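Local structure of glycosylation Associate Protein 2 (Streptococcus agalactiae serotype V, 6OYC) at residues F284-D289 against P322-C327. The protein probably takes part, in complex with its partner proteins Gap1 and Gap3, in glycosylation and accessory Sec export of a serine-rich repeat adhesin. Sequence-based numbering, arbitrary orientation.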
loop_
_atom_site.group_PDB
_atom_site.type_symbol
_atom_site.label_atom_id
_atom_site.label_comp_id
_atom_site.label_asym_id
_atom_site.label_seq_id
_atom_site.Cartn_x
_atom_site.Cartn_y
_atom_site.Cartn_z
ATOM N N PHE B 284 2.402 6.946 0.183
ATOM C CA PHE B 284 1.881 5.902 1.046
ATOM C C PHE B 284 0.688 5.284 0.341
ATOM O O PHE B 284 0.106 5.875 -0.577
ATOM C CB PHE B 284 1.484 6.415 2.462
ATOM C CG PHE B 284 0.351 7.433 2.481
ATOM C CD1 PHE B 284 0.606 8.792 2.293
ATOM C CD2 PHE B 284 -0.963 7.036 2.741
ATOM C CE1 PHE B 284 -0.434 9.725 2.336
ATOM C CE2 PHE B 284 -2.009 7.967 2.792
ATOM C CZ PHE B 284 -1.747 9.305 2.586
ATOM N N MET B 285 0.328 4.083 0.764
ATOM C CA MET B 285 -0.821 3.405 0.191
ATOM C C MET B 285 -1.805 3.034 1.291
ATOM O O MET B 285 -1.429 2.849 2.453
ATOM C CB MET B 285 -0.404 2.153 -0.589
ATOM C CG MET B 285 0.251 2.496 -1.906
ATOM S SD MET B 285 1.941 3.017 -1.667
ATOM C CE MET B 285 2.483 3.057 -3.390
ATOM N N THR B 286 -3.072 2.911 0.917
ATOM C CA THR B 286 -4.098 2.527 1.868
ATOM C C THR B 286 -4.965 1.446 1.256
ATOM O O THR B 286 -5.206 1.429 0.049
ATOM C CB THR B 286 -4.971 3.740 2.291
ATOM O OG1 THR B 286 -5.599 4.302 1.136
ATOM C CG2 THR B 286 -4.124 4.817 2.964
ATOM N N TYR B 287 -5.424 0.534 2.100
ATOM C CA TYR B 287 -6.425 -0.443 1.709
ATOM C C TYR B 287 -7.578 -0.367 2.697
ATOM O O TYR B 287 -7.355 -0.285 3.908
ATOM C CB TYR B 287 -5.854 -1.862 1.681
ATOM C CG TYR B 287 -6.927 -2.859 1.326
ATOM C CD1 TYR B 287 -7.369 -2.973 0.022
ATOM C CD2 TYR B 287 -7.537 -3.638 2.305
ATOM C CE1 TYR B 287 -8.352 -3.846 -0.315
ATOM C CE2 TYR B 287 -8.536 -4.523 1.984
ATOM C CZ TYR B 287 -8.940 -4.621 0.668
ATOM O OH TYR B 287 -9.927 -5.498 0.322
ATOM N N PHE B 288 -8.808 -0.411 2.192
ATOM C CA PHE B 288 -9.969 -0.226 3.059
ATOM C C PHE B 288 -11.058 -1.241 2.732
ATOM O O PHE B 288 -11.446 -1.379 1.568
ATOM C CB PHE B 288 -10.507 1.203 2.933
ATOM C CG PHE B 288 -11.874 1.413 3.544
ATOM C CD1 PHE B 288 -12.047 1.414 4.926
ATOM C CD2 PHE B 288 -12.974 1.653 2.732
ATOM C CE1 PHE B 288 -13.314 1.633 5.488
ATOM C CE2 PHE B 288 -14.235 1.881 3.282
ATOM C CZ PHE B 288 -14.405 1.870 4.665
ATOM N N ASP B 289 -11.543 -1.935 3.758
ATOM C CA ASP B 289 -12.644 -2.900 3.641
ATOM C C ASP B 289 -13.697 -2.529 4.683
ATOM O O ASP B 289 -13.431 -2.671 5.896
ATOM C CB ASP B 289 -12.146 -4.334 3.850
ATOM C CG ASP B 289 -13.215 -5.400 3.557
ATOM O OD1 ASP B 289 -14.410 -5.074 3.397
ATOM O OD2 ASP B 289 -12.853 -6.593 3.491
ATOM N N PRO B 322 -14.711 -3.461 10.231
ATOM C CA PRO B 322 -14.191 -2.623 9.140
ATOM C C PRO B 322 -12.753 -2.246 9.428
ATOM O O PRO B 322 -12.393 -1.965 10.575
ATOM C CB PRO B 322 -15.105 -1.393 9.148
ATOM C CG PRO B 322 -16.337 -1.828 9.906
ATOM C CD PRO B 322 -15.902 -2.877 10.873
ATOM N N PHE B 323 -11.917 -2.250 8.382
ATOM C CA PHE B 323 -10.492 -2.066 8.623
ATOM C C PHE B 323 -9.788 -1.350 7.477
ATOM O O PHE B 323 -10.213 -1.375 6.316
ATOM C CB PHE B 323 -9.793 -3.402 8.922
ATOM C CG PHE B 323 -9.663 -4.338 7.743
ATOM C CD1 PHE B 323 -10.676 -5.226 7.432
ATOM C CD2 PHE B 323 -8.483 -4.374 6.988
ATOM C CE1 PHE B 323 -10.552 -6.120 6.381
ATOM C CE2 PHE B 323 -8.336 -5.271 5.926
ATOM C CZ PHE B 323 -9.372 -6.143 5.616
ATOM N N MET B 324 -8.690 -0.707 7.842
ATOM C CA MET B 324 -7.852 0.037 6.926
ATOM C C MET B 324 -6.415 -0.401 7.151
ATOM O O MET B 324 -6.002 -0.617 8.297
ATOM C CB MET B 324 -8.008 1.537 7.154
ATOM C CG MET B 324 -7.471 2.418 6.058
ATOM S SD MET B 324 -7.873 4.138 6.441
ATOM C CE MET B 324 -6.827 5.029 5.283
ATOM N N LEU B 325 -5.674 -0.577 6.057
ATOM C CA LEU B 325 -4.239 -0.828 6.113
ATOM C C LEU B 325 -3.489 0.350 5.507
ATOM O O LEU B 325 -3.955 0.970 4.547
ATOM C CB LEU B 325 -3.870 -2.109 5.375
ATOM C CG LEU B 325 -4.797 -3.304 5.581
ATOM C CD1 LEU B 325 -4.326 -4.455 4.695
ATOM C CD2 LEU B 325 -4.831 -3.712 7.064
ATOM N N ILE B 326 -2.331 0.663 6.079
ATOM C CA ILE B 326 -1.475 1.761 5.637
ATOM C C ILE B 326 -0.044 1.237 5.602
ATOM O O ILE B 326 0.431 0.661 6.588
ATOM C CB ILE B 326 -1.590 2.987 6.569
ATOM C CG1 ILE B 326 -3.049 3.184 7.027
ATOM C CG2 ILE B 326 -1.038 4.244 5.898
ATOM C CD1 ILE B 326 -3.345 4.527 7.643
ATOM N N CYS B 327 0.638 1.432 4.476
ATOM C CA CYS B 327 2.039 1.052 4.349
ATOM C C CYS B 327 2.825 2.200 3.723
ATOM O O CYS B 327 2.265 3.064 3.040
ATOM C CB CYS B 327 2.216 -0.216 3.507
ATOM S SG CYS B 327 1.742 0.012 1.779
#
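M285, Y287 and D289 each exchange two backbone hydrogen bonds with C327, L325 and F323, respectively. These six bonds join antiparallel strands 284-289 and 323-327. The shortest runs from L325 N to Y287 O at 2.7 Å. Between these pairs lie the non-hydrogen-bonded pairs T286 with I326 and F288 with M324. CA-H...O contacts supplement the ladder, such as T286 CA to L325 O at 3.1 Å.

On the side of the sheet that carries Y287, D289 and L325, the F323 ring turns toward strand 284-289. With chi1 at 71°, it is swung toward D289 and Y287. F323 CE1 comes within 3.5 Å of D289 CB, and F323 CE2 lies 4.0 Å from Y287 CE2. F323 CE2 meets the tyrosine ring at its edge. L325 runs alongside Y287, with L325 CD1 against Y287 CD2. The D289 carboxylate is turned 52° from the F323 ring, and its OD1 accepts a hydrogen bond from V291 N. Helix 313-318 packs on F323 and L325.

On the opposite face, the extended M324 chain carries M324 CE to T286 CG2 at 3.6 Å. T286 OG1 is hydrogen-bonded to H276 NE2. Helix 341-358 covers F284, F288 and I326 on this face.

All twelve residues are buried. The pair lies inside a mixed eight-stranded sheet of strand order 1-2-4-3-5-6-7-8. Strand 283-289 is the second and runs antiparallel to 323-327, the fourth, which continues in parallel with 297-301. This is the β2-β4 pairing of the alpha/beta-hydrolase fold.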